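Long-range contacts in Ydr267cp (Saccharomyces cerevisiae, PDB 2HES), which serves as an essential component of the cytosolic iron-sulfur protein assembly machinery, required for the maturation of iron-sulfur proteins outside the mitochondria: residues 161-166 and 205-210; 210-215 and 226-231; 252-257 and 297-302. All coordinates share one frame; numbering follows the deposited sequence.

Contact 1: residues 161-166 and 205-210; sequences WHPSEA and FDKTEG
His-162 and Phe-205 meet in an offset edge-to-face pair that joins WD repeats 4 and 5 of the beta-propeller, where the first strand of each blade runs out into the loop toward the second. With CG anti to the backbone N (chi1 -172°), the imidazole of His-162 turns its edge to the phenyl face, planes at 69°, and brings CD2 to 3.6 Å from Phe-205 CD1. The CB of His-162 stands over the centre of the phenyl face, 4.0 Å from the centroid, as a CH-pi contact. Further along, Pro-163 lays its CD against Phe-205 CB and its CG against Lys-207 CD at 3.7 Å. A leucine in place of Phe-205 has no flat face for the histidine edge and CB, and the imidazole would probably be left less firmly seated. The imidazole is also fixed from its own loop, since ND1 accepts a hydrogen bond from the backbone N-H of Ser-164 at 3.1 Å. Lys-207 spends its ammonium group on Phe-205 O, Asp-204 and the carbonyl of Trp-258, while CD of its bent chain meets Pro-163. Among the waters linking the segments, one lies 3.1 Å from His-162 NE2 and 2.9 Å from Asp-206 O.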
loop_
_atom_site.group_PDB
_atom_site.type_symbol
_atom_site.label_atom_id
_atom_site.label_comp_id
_atom_site.label_asym_id
_atom_site.label_seq_id
_atom_site.Cartn_x
_atom_site.Cartn_y
_atom_site.Cartn_z
ATOM N N TRP A 161 -0.556 5.179 -5.799
ATOM C CA TRP A 161 -1.092 6.275 -6.588
ATOM C C TRP A 161 -2.309 6.939 -5.963
ATOM O O TRP A 161 -3.096 6.298 -5.233
ATOM C CB TRP A 161 -1.516 5.768 -7.988
ATOM C CG TRP A 161 -0.434 5.145 -8.773
ATOM C CD1 TRP A 161 0.083 3.859 -8.640
ATOM C CD2 TRP A 161 0.232 5.710 -9.910
ATOM N NE1 TRP A 161 1.035 3.624 -9.596
ATOM C CE2 TRP A 161 1.158 4.739 -10.384
ATOM C CE3 TRP A 161 0.132 6.937 -10.578
ATOM C CZ2 TRP A 161 2.002 4.976 -11.479
ATOM C CZ3 TRP A 161 1.002 7.191 -11.630
ATOM C CH2 TRP A 161 1.918 6.208 -12.082
ATOM N N HIS A 162 -2.484 8.225 -6.300
ATOM C CA HIS A 162 -3.698 8.959 -5.974
ATOM C C HIS A 162 -4.944 8.222 -6.570
ATOM O O HIS A 162 -4.791 7.526 -7.573
ATOM C CB HIS A 162 -3.546 10.380 -6.513
ATOM C CG HIS A 162 -4.642 11.311 -6.094
ATOM N ND1 HIS A 162 -5.833 11.443 -6.787
ATOM C CD2 HIS A 162 -4.730 12.151 -5.033
ATOM C CE1 HIS A 162 -6.592 12.325 -6.169
ATOM N NE2 HIS A 162 -5.961 12.745 -5.087
ATOM N N PRO A 163 -6.132 8.335 -5.937
ATOM C CA PRO A 163 -7.317 7.606 -6.403
ATOM C C PRO A 163 -7.800 7.986 -7.806
ATOM O O PRO A 163 -8.518 7.162 -8.421
ATOM C CB PRO A 163 -8.392 7.931 -5.348
ATOM C CG PRO A 163 -7.914 9.216 -4.698
ATOM C CD PRO A 163 -6.406 9.038 -4.677
ATOM N N SER A 164 -7.408 9.173 -8.273
ATOM C CA SER A 164 -7.963 9.793 -9.519
ATOM C C SER A 164 -7.041 10.763 -10.287
ATOM O O SER A 164 -7.472 11.436 -11.250
ATOM C CB SER A 164 -9.206 10.586 -9.178
ATOM O OG SER A 164 -8.832 11.708 -8.401
ATOM N N GLU A 165 -5.813 10.934 -9.834
ATOM C CA GLU A 165 -4.849 11.695 -10.617
ATOM C C GLU A 165 -3.648 10.784 -10.861
ATOM O O GLU A 165 -3.483 9.806 -10.162
ATOM C CB GLU A 165 -4.436 12.956 -9.880
ATOM C CG GLU A 165 -5.610 13.836 -9.430
ATOM C CD GLU A 165 -6.124 14.739 -10.534
ATOM O OE1 GLU A 165 -5.305 15.260 -11.321
ATOM O OE2 GLU A 165 -7.349 14.938 -10.620
ATOM N N ALA A 166 -2.865 11.081 -11.901
ATOM C CA ALA A 166 -1.647 10.341 -12.203
ATOM C C ALA A 166 -0.548 10.975 -11.324
ATOM O O ALA A 166 0.379 11.642 -11.791
ATOM C CB ALA A 166 -1.328 10.409 -13.711
ATOM N N PHE A 205 -3.197 8.387 -0.093
ATOM C CA PHE A 205 -3.828 9.713 -0.358
ATOM C C PHE A 205 -5.230 9.868 0.227
ATOM O O PHE A 205 -5.948 8.908 0.353
ATOM C CB PHE A 205 -3.931 9.976 -1.856
ATOM C CG PHE A 205 -2.623 10.250 -2.513
ATOM C CD1 PHE A 205 -2.147 11.579 -2.611
ATOM C CD2 PHE A 205 -1.848 9.211 -3.031
ATOM C CE1 PHE A 205 -0.958 11.870 -3.219
ATOM C CE2 PHE A 205 -0.600 9.499 -3.654
ATOM C CZ PHE A 205 -0.178 10.843 -3.750
ATOM N N ASP A 206 -5.576 11.115 0.583
ATOM C CA ASP A 206 -6.899 11.486 1.035
ATOM C C ASP A 206 -7.812 11.177 -0.124
ATOM O O ASP A 206 -7.430 11.407 -1.290
ATOM C CB ASP A 206 -6.916 13.006 1.311
ATOM C CG ASP A 206 -8.233 13.514 1.984
ATOM O OD1 ASP A 206 -9.261 12.757 2.133
ATOM O OD2 ASP A 206 -8.167 14.711 2.377
ATOM N N LYS A 207 -9.000 10.657 0.171
ATOM C CA LYS A 207 -9.988 10.389 -0.901
ATOM C C LYS A 207 -10.984 11.526 -1.108
ATOM O O LYS A 207 -11.807 11.478 -2.031
ATOM C CB LYS A 207 -10.707 9.053 -0.659
ATOM C CG LYS A 207 -9.756 7.922 -0.346
ATOM C CD LYS A 207 -8.696 7.690 -1.467
ATOM C CE LYS A 207 -7.934 6.363 -1.300
ATOM N NZ LYS A 207 -7.021 6.340 -0.113
ATOM N N THR A 208 -10.879 12.584 -0.302
ATOM C CA THR A 208 -11.697 13.800 -0.481
ATOM C C THR A 208 -11.458 14.399 -1.846
ATOM O O THR A 208 -10.316 14.537 -2.279
ATOM C CB THR A 208 -11.344 14.873 0.623
ATOM O OG1 THR A 208 -11.476 14.309 1.928
ATOM C CG2 THR A 208 -12.264 16.088 0.520
ATOM N N GLU A 209 -12.539 14.775 -2.550
ATOM C CA GLU A 209 -12.374 15.435 -3.851
ATOM C C GLU A 209 -11.577 16.738 -3.680
ATOM O O GLU A 209 -11.596 17.305 -2.610
ATOM C CB GLU A 209 -13.747 15.761 -4.465
ATOM C CG GLU A 209 -14.566 14.465 -4.847
ATOM C CD GLU A 209 -14.002 13.685 -6.052
ATOM O OE1 GLU A 209 -12.933 14.068 -6.569
ATOM O OE2 GLU A 209 -14.624 12.668 -6.512
ATOM N N GLY A 210 -10.882 17.160 -4.742
ATOM C CA GLY A 210 -10.199 18.466 -4.807
ATOM C C GLY A 210 -8.720 18.335 -4.488
ATOM O O GLY A 210 -8.084 17.292 -4.787
HETATM O O HOH W 1 -4.365 6.599 -2.649
HETATM O O HOH W 2 -5.758 13.654 -2.096
HETATM O O HOH W 3 -8.368 14.665 -4.686
HETATM O O HOH W 4 -10.129 12.926 -6.391
#

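Contact 2: residues 210-215 and 226-231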
loop_
_atom_site.group_PDB
_atom_site.type_symbol
_atom_site.label_atom_id
_atom_site.label_comp_id
_atom_site.label_asym_id
_atom_site.label_seq_id
_atom_site.Cartn_x
_atom_site.Cartn_y
_atom_site.Cartn_z
ATOM N N GLY A 210 -10.882 17.160 -4.742
ATOM C CA GLY A 210 -10.199 18.466 -4.807
ATOM C C GLY A 210 -8.720 18.335 -4.488
ATOM O O GLY A 210 -8.084 17.292 -4.787
ATOM N N VAL A 211 -8.166 19.383 -3.880
ATOM C CA VAL A 211 -6.718 19.461 -3.665
ATOM C C VAL A 211 -6.243 18.367 -2.706
ATOM O O VAL A 211 -6.997 17.891 -1.840
ATOM C CB VAL A 211 -6.283 20.869 -3.208
ATOM C CG1 VAL A 211 -6.678 21.915 -4.302
ATOM C CG2 VAL A 211 -6.925 21.195 -1.838
ATOM N N PHE A 212 -4.969 18.005 -2.828
ATOM C CA PHE A 212 -4.489 16.702 -2.316
ATOM C C PHE A 212 -4.014 16.739 -0.877
ATOM O O PHE A 212 -3.487 17.741 -0.410
ATOM C CB PHE A 212 -3.298 16.188 -3.151
ATOM C CG PHE A 212 -3.427 16.446 -4.631
ATOM C CD1 PHE A 212 -4.484 15.896 -5.373
ATOM C CD2 PHE A 212 -2.489 17.254 -5.278
ATOM C CE1 PHE A 212 -4.597 16.142 -6.732
ATOM C CE2 PHE A 212 -2.589 17.508 -6.672
ATOM C CZ PHE A 212 -3.658 16.950 -7.377
ATOM N N ARG A 213 -4.187 15.610 -0.188
ATOM C CA ARG A 213 -3.466 15.385 1.090
ATOM C C ARG A 213 -2.996 13.944 1.118
ATOM O O ARG A 213 -3.440 13.125 0.294
ATOM C CB ARG A 213 -4.360 15.632 2.310
ATOM C CG ARG A 213 -4.828 17.076 2.418
ATOM C CD ARG A 213 -5.422 17.305 3.813
ATOM N NE ARG A 213 -6.636 16.501 4.010
ATOM C CZ ARG A 213 -7.359 16.513 5.122
ATOM N NH1 ARG A 213 -6.998 17.290 6.159
ATOM N NH2 ARG A 213 -8.451 15.773 5.205
ATOM N N LEU A 214 -2.081 13.651 2.035
ATOM C CA LEU A 214 -1.529 12.288 2.107
ATOM C C LEU A 214 -1.245 11.968 3.572
ATOM O O LEU A 214 -0.806 12.880 4.288
ATOM C CB LEU A 214 -0.199 12.260 1.324
ATOM C CG LEU A 214 0.583 10.972 1.280
ATOM C CD1 LEU A 214 0.320 10.332 -0.071
ATOM C CD2 LEU A 214 2.090 11.191 1.516
ATOM N N CYS A 215 -1.479 10.724 4.024
ATOM C CA CYS A 215 -0.968 10.351 5.362
ATOM C C CYS A 215 0.157 9.351 5.217
ATOM O O CYS A 215 0.247 8.586 4.220
ATOM C CB CYS A 215 -2.074 9.789 6.251
ATOM S SG CYS A 215 -2.827 8.224 5.634
ATOM N N TRP A 226 -0.068 15.249 5.451
ATOM C CA TRP A 226 0.602 16.245 4.656
ATOM C C TRP A 226 -0.445 16.872 3.755
ATOM O O TRP A 226 -1.310 16.161 3.214
ATOM C CB TRP A 226 1.631 15.542 3.774
ATOM C CG TRP A 226 2.634 14.714 4.508
ATOM C CD1 TRP A 226 2.533 13.356 4.835
ATOM C CD2 TRP A 226 3.942 15.135 4.932
ATOM N NE1 TRP A 226 3.702 12.956 5.486
ATOM C CE2 TRP A 226 4.579 14.016 5.520
ATOM C CE3 TRP A 226 4.651 16.364 4.868
ATOM C CZ2 TRP A 226 5.886 14.091 6.072
ATOM C CZ3 TRP A 226 5.971 16.425 5.427
ATOM C CH2 TRP A 226 6.548 15.301 6.011
ATOM N N LYS A 227 -0.268 18.155 3.466
ATOM C CA LYS A 227 -1.225 18.900 2.668
ATOM C C LYS A 227 -0.536 19.636 1.535
ATOM O O LYS A 227 0.444 20.343 1.756
ATOM C CB LYS A 227 -1.843 19.956 3.549
ATOM C CG LYS A 227 -2.739 20.975 2.770
ATOM C CD LYS A 227 -3.364 21.983 3.795
ATOM C CE LYS A 227 -4.343 21.452 4.738
ATOM N NZ LYS A 227 -4.479 22.706 5.642
ATOM N N TYR A 228 -1.069 19.481 0.326
ATOM C CA TYR A 228 -0.582 20.242 -0.823
ATOM C C TYR A 228 -0.983 21.734 -0.716
ATOM O O TYR A 228 -2.117 22.039 -0.359
ATOM C CB TYR A 228 -1.197 19.622 -2.066
ATOM C CG TYR A 228 -1.058 20.383 -3.341
ATOM C CD1 TYR A 228 0.161 20.487 -3.976
ATOM C CD2 TYR A 228 -2.185 20.925 -3.984
ATOM C CE1 TYR A 228 0.298 21.139 -5.190
ATOM C CE2 TYR A 228 -2.058 21.551 -5.234
ATOM C CZ TYR A 228 -0.807 21.664 -5.808
ATOM O OH TYR A 228 -0.656 22.327 -7.009
ATOM N N MET A 229 -0.036 22.623 -1.036
ATOM C CA MET A 229 -0.199 24.062 -0.824
ATOM C C MET A 229 0.034 24.826 -2.132
ATOM O O MET A 229 0.263 26.030 -2.110
ATOM C CB MET A 229 0.772 24.549 0.290
ATOM C CG MET A 229 0.559 23.956 1.690
ATOM S SD MET A 229 -0.966 24.534 2.400
ATOM C CE MET A 229 -0.553 26.244 2.770
ATOM N N GLY A 230 -0.070 24.120 -3.259
ATOM C CA GLY A 230 -0.042 24.697 -4.610
ATOM C C GLY A 230 1.326 24.531 -5.258
ATOM O O GLY A 230 2.305 24.144 -4.599
ATOM N N ASP A 231 1.386 24.820 -6.550
ATOM C CA ASP A 231 2.646 24.717 -7.293
ATOM C C ASP A 231 3.497 25.959 -7.073
ATOM O O ASP A 231 2.948 27.034 -6.825
ATOM C CB ASP A 231 2.333 24.555 -8.766
ATOM C CG ASP A 231 1.867 23.152 -9.111
ATOM O OD1 ASP A 231 1.609 22.321 -8.215
ATOM O OD2 ASP A 231 1.731 22.872 -10.318
HETATM O O HOH W 5 -4.316 20.505 -0.428
#
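Phe-212 and Tyr-228 lie side by side, their rings 5.2 Å apart between centroids and inclined at 45°, an approach set by Tyr-228 CG standing anti to the backbone N (chi1 169°). CD2 of Phe-212 sits over one face of the tyrosine ring, while the backbone N of Gly-230 lies over the centre of the opposite face, placing the phenol between Phe-212 and its own chain. Val-211 adds its CB at the tyrosine edge, 4.2 Å from Tyr-228 CD2. On the sheet face they share, Leu-214 CD2 packs against Trp-226 CD1 at 4.0 Å. Leu-214 and Trp-226 lie on a beta hairpin of WD repeat 5, the second and third strands of a four-stranded propeller blade; Val-211 and Phe-212 lead into it. They form an antiparallel hydrogen-bonded pair, Trp-226 N to Leu-214 O at 2.7 Å and Leu-214 N to Trp-226 O at 2.9 Å; Arg-213 and Lys-227 are the adjoining non-hydrogen-bonded pair. Tyr-228 N closes on Phe-212 O at 3.1 Å, and a water joins that carbonyl to Tyr-228 O. Arg-213 carries its guanidinium on to Asp-206, Glu-242 and Glu-278. Tyr-228 OH donates to Asp-231 OD1 at 2.6 Å, from above the carboxylate plane.

Contact 3: residues 252-257 and 297-302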
loop_
_atom_site.group_PDB
_atom_site.type_symbol
_atom_site.label_atom_id
_atom_site.label_comp_id
_atom_site.label_asym_id
_atom_site.label_seq_id
_atom_site.Cartn_x
_atom_site.Cartn_y
_atom_site.Cartn_z
ATOM N N GLN A 252 7.145 1.213 15.733
ATOM C CA GLN A 252 7.137 1.275 14.228
ATOM C C GLN A 252 5.682 1.308 13.740
ATOM O O GLN A 252 4.890 0.472 14.163
ATOM C CB GLN A 252 7.753 0.036 13.544
ATOM C CG GLN A 252 9.238 -0.180 13.712
ATOM C CD GLN A 252 9.578 -1.116 14.847
ATOM O OE1 GLN A 252 8.825 -1.245 15.808
ATOM N NE2 GLN A 252 10.722 -1.753 14.746
ATOM N N VAL A 253 5.330 2.236 12.847
ATOM C CA VAL A 253 3.994 2.213 12.252
ATOM C C VAL A 253 4.182 1.636 10.846
ATOM O O VAL A 253 4.739 2.304 9.963
ATOM C CB VAL A 253 3.378 3.607 12.142
ATOM C CG1 VAL A 253 1.998 3.491 11.520
ATOM C CG2 VAL A 253 3.205 4.216 13.535
ATOM N N TYR A 254 3.800 0.367 10.650
ATOM C CA TYR A 254 4.158 -0.303 9.420
ATOM C C TYR A 254 3.187 -0.060 8.257
ATOM O O TYR A 254 3.547 -0.333 7.125
ATOM C CB TYR A 254 4.199 -1.820 9.646
ATOM C CG TYR A 254 5.431 -2.343 10.385
ATOM C CD1 TYR A 254 6.698 -1.793 10.185
ATOM C CD2 TYR A 254 5.325 -3.460 11.229
ATOM C CE1 TYR A 254 7.838 -2.305 10.883
ATOM C CE2 TYR A 254 6.451 -3.973 11.881
ATOM C CZ TYR A 254 7.688 -3.425 11.690
ATOM O OH TYR A 254 8.789 -3.984 12.381
ATOM N N ASN A 255 1.970 0.342 8.547
ATOM C CA ASN A 255 1.000 0.577 7.448
ATOM C C ASN A 255 -0.100 1.582 7.826
ATOM O O ASN A 255 -0.595 1.616 8.954
ATOM C CB ASN A 255 0.415 -0.807 7.022
ATOM C CG ASN A 255 0.218 -0.953 5.506
ATOM O OD1 ASN A 255 -0.857 -1.294 5.064
ATOM N ND2 ASN A 255 1.281 -0.744 4.722
ATOM N N VAL A 256 -0.488 2.412 6.864
ATOM C CA VAL A 256 -1.638 3.270 7.017
ATOM C C VAL A 256 -2.540 3.152 5.814
ATOM O O VAL A 256 -2.071 2.836 4.696
ATOM C CB VAL A 256 -1.217 4.781 7.189
ATOM C CG1 VAL A 256 -0.412 4.993 8.454
ATOM C CG2 VAL A 256 -0.374 5.227 5.987
ATOM N N ALA A 257 -3.811 3.463 6.028
ATOM C CA ALA A 257 -4.846 3.392 4.970
ATOM C C ALA A 257 -5.894 4.449 5.204
ATOM O O ALA A 257 -6.397 4.613 6.345
ATOM C CB ALA A 257 -5.497 2.002 4.969
ATOM N N GLU A 297 3.555 -8.876 15.266
ATOM C CA GLU A 297 3.639 -7.582 14.572
ATOM C C GLU A 297 2.585 -7.578 13.465
ATOM O O GLU A 297 2.295 -8.642 12.887
ATOM C CB GLU A 297 5.043 -7.371 14.000
ATOM C CG GLU A 297 6.107 -7.080 15.106
ATOM C CD GLU A 297 7.490 -6.696 14.597
ATOM O OE1 GLU A 297 7.705 -6.576 13.375
ATOM O OE2 GLU A 297 8.400 -6.514 15.432
ATOM N N ILE A 298 1.974 -6.420 13.201
ATOM C CA ILE A 298 0.975 -6.321 12.140
ATOM C C ILE A 298 1.598 -5.492 11.013
ATOM O O ILE A 298 2.132 -4.390 11.273
ATOM C CB ILE A 298 -0.341 -5.656 12.608
ATOM C CG1 ILE A 298 -0.904 -6.291 13.890
ATOM C CG2 ILE A 298 -1.375 -5.649 11.480
ATOM C CD1 ILE A 298 -2.147 -5.609 14.410
ATOM N N ASN A 299 1.502 -5.971 9.765
ATOM C CA ASN A 299 2.298 -5.377 8.679
ATOM C C ASN A 299 1.480 -4.569 7.705
ATOM O O ASN A 299 2.037 -3.724 6.960
ATOM C CB ASN A 299 2.990 -6.493 7.888
ATOM C CG ASN A 299 3.957 -7.272 8.733
ATOM O OD1 ASN A 299 4.886 -6.711 9.317
ATOM N ND2 ASN A 299 3.742 -8.580 8.812
ATOM N N VAL A 300 0.191 -4.873 7.646
ATOM C CA VAL A 300 -0.677 -4.351 6.567
ATOM C C VAL A 300 -2.111 -4.168 7.010
ATOM O O VAL A 300 -2.629 -4.964 7.809
ATOM C CB VAL A 300 -0.545 -5.171 5.211
ATOM C CG1 VAL A 300 -0.936 -6.642 5.378
ATOM C CG2 VAL A 300 -1.378 -4.552 4.136
ATOM N N VAL A 301 -2.747 -3.099 6.509
ATOM C CA VAL A 301 -4.139 -2.803 6.794
ATOM C C VAL A 301 -4.813 -2.211 5.569
ATOM O O VAL A 301 -4.209 -1.399 4.885
ATOM C CB VAL A 301 -4.284 -1.822 8.012
ATOM C CG1 VAL A 301 -3.609 -0.458 7.726
ATOM C CG2 VAL A 301 -5.745 -1.658 8.409
ATOM N N LYS A 302 -6.063 -2.615 5.311
ATOM C CA LYS A 302 -6.861 -2.072 4.204
ATOM C C LYS A 302 -8.315 -1.888 4.604
ATOM O O LYS A 302 -8.841 -2.673 5.372
ATOM C CB LYS A 302 -6.797 -3.030 2.999
ATOM C CG LYS A 302 -5.460 -3.105 2.256
ATOM C CD LYS A 302 -5.110 -1.766 1.609
ATOM C CE LYS A 302 -4.338 -1.930 0.316
ATOM N NZ LYS A 302 -3.087 -2.717 0.372
HETATM O O HOH W 6 4.214 -3.100 5.714
HETATM O O HOH W 7 -2.013 -1.458 2.710
#
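Asn-255 reaches across to the neighbouring strand and takes the backbone N-H of Val-301 on its OD1, at 3.0 Å and with a nearly straight N-H...O angle of 165°. The donor is tilted from the amide carbonyl plane. Beside this bond, CG2 of Val-300 touches the same oxygen at 3.4 Å; the first torsion of Val-300 puts this methyl anti to the backbone N, beside the carbonyl carbon. Asn-255 OD1 also receives a water at 2.6 Å, and that water accepts from Lys-302 NZ, so a buried oxygen has two donors. At the other end of the contact, Tyr-254 OH donates to Glu-297 OE1 at 3.0 Å, arriving from above the carboxylate plane, with ring and carboxylate 48° apart. The tyrosine edge also lies close to the carbonyl of Ile-298, CD2 to O being 3.3 Å. Strands 253-258 and 298-303 are the innermost strands of consecutive blades, in WD repeats 6 and 7; their segments run nearly parallel, 3° apart, and side chains and water, not backbone-to-backbone bonds, link them. A classic beta bulge, in which Tyr-254 and Asn-255 both face Val-267, turns these two consecutive side chains toward the next blade. Asn-299 and Val-300 form a matching bulge opposite Gly-315. Between the bulges a water donates to both Tyr-254 O and Asn-299 O. Farther out, the ring of Trp-201 pairs edge-to-face with Tyr-254, Asp-317 and the carbonyl of Ile-17 hold Asn-299 ND2, and Phe-20 O accepts from Lys-302 NZ.

Overall arrangement
The three contacts illustrate two levels of propeller construction: contact 2 builds one blade, whereas contacts 1 and 3 join consecutive blades. Contacts 1 and 2 have centres 10 Å apart, share Gly-210 and touch directly. Asp-206 OD2 and Arg-213 NE form a 2.9 Å salt bridge between them, and an edge-to-face pair puts His-162 NE2 3.5 Å from Phe-212 CD1. Contact 3 lies nearer the centre of the chain, about 22 Å from contact 2 between centres, yet Val-256 CG2 packs on Cys-215 O at 3.8 Å. Contacts 1 and 3, with centres 20 Å apart, do not touch; their nearest atoms are about 6 Å apart. The bound calcium ion is about 12 Å from the Val-256 side chain.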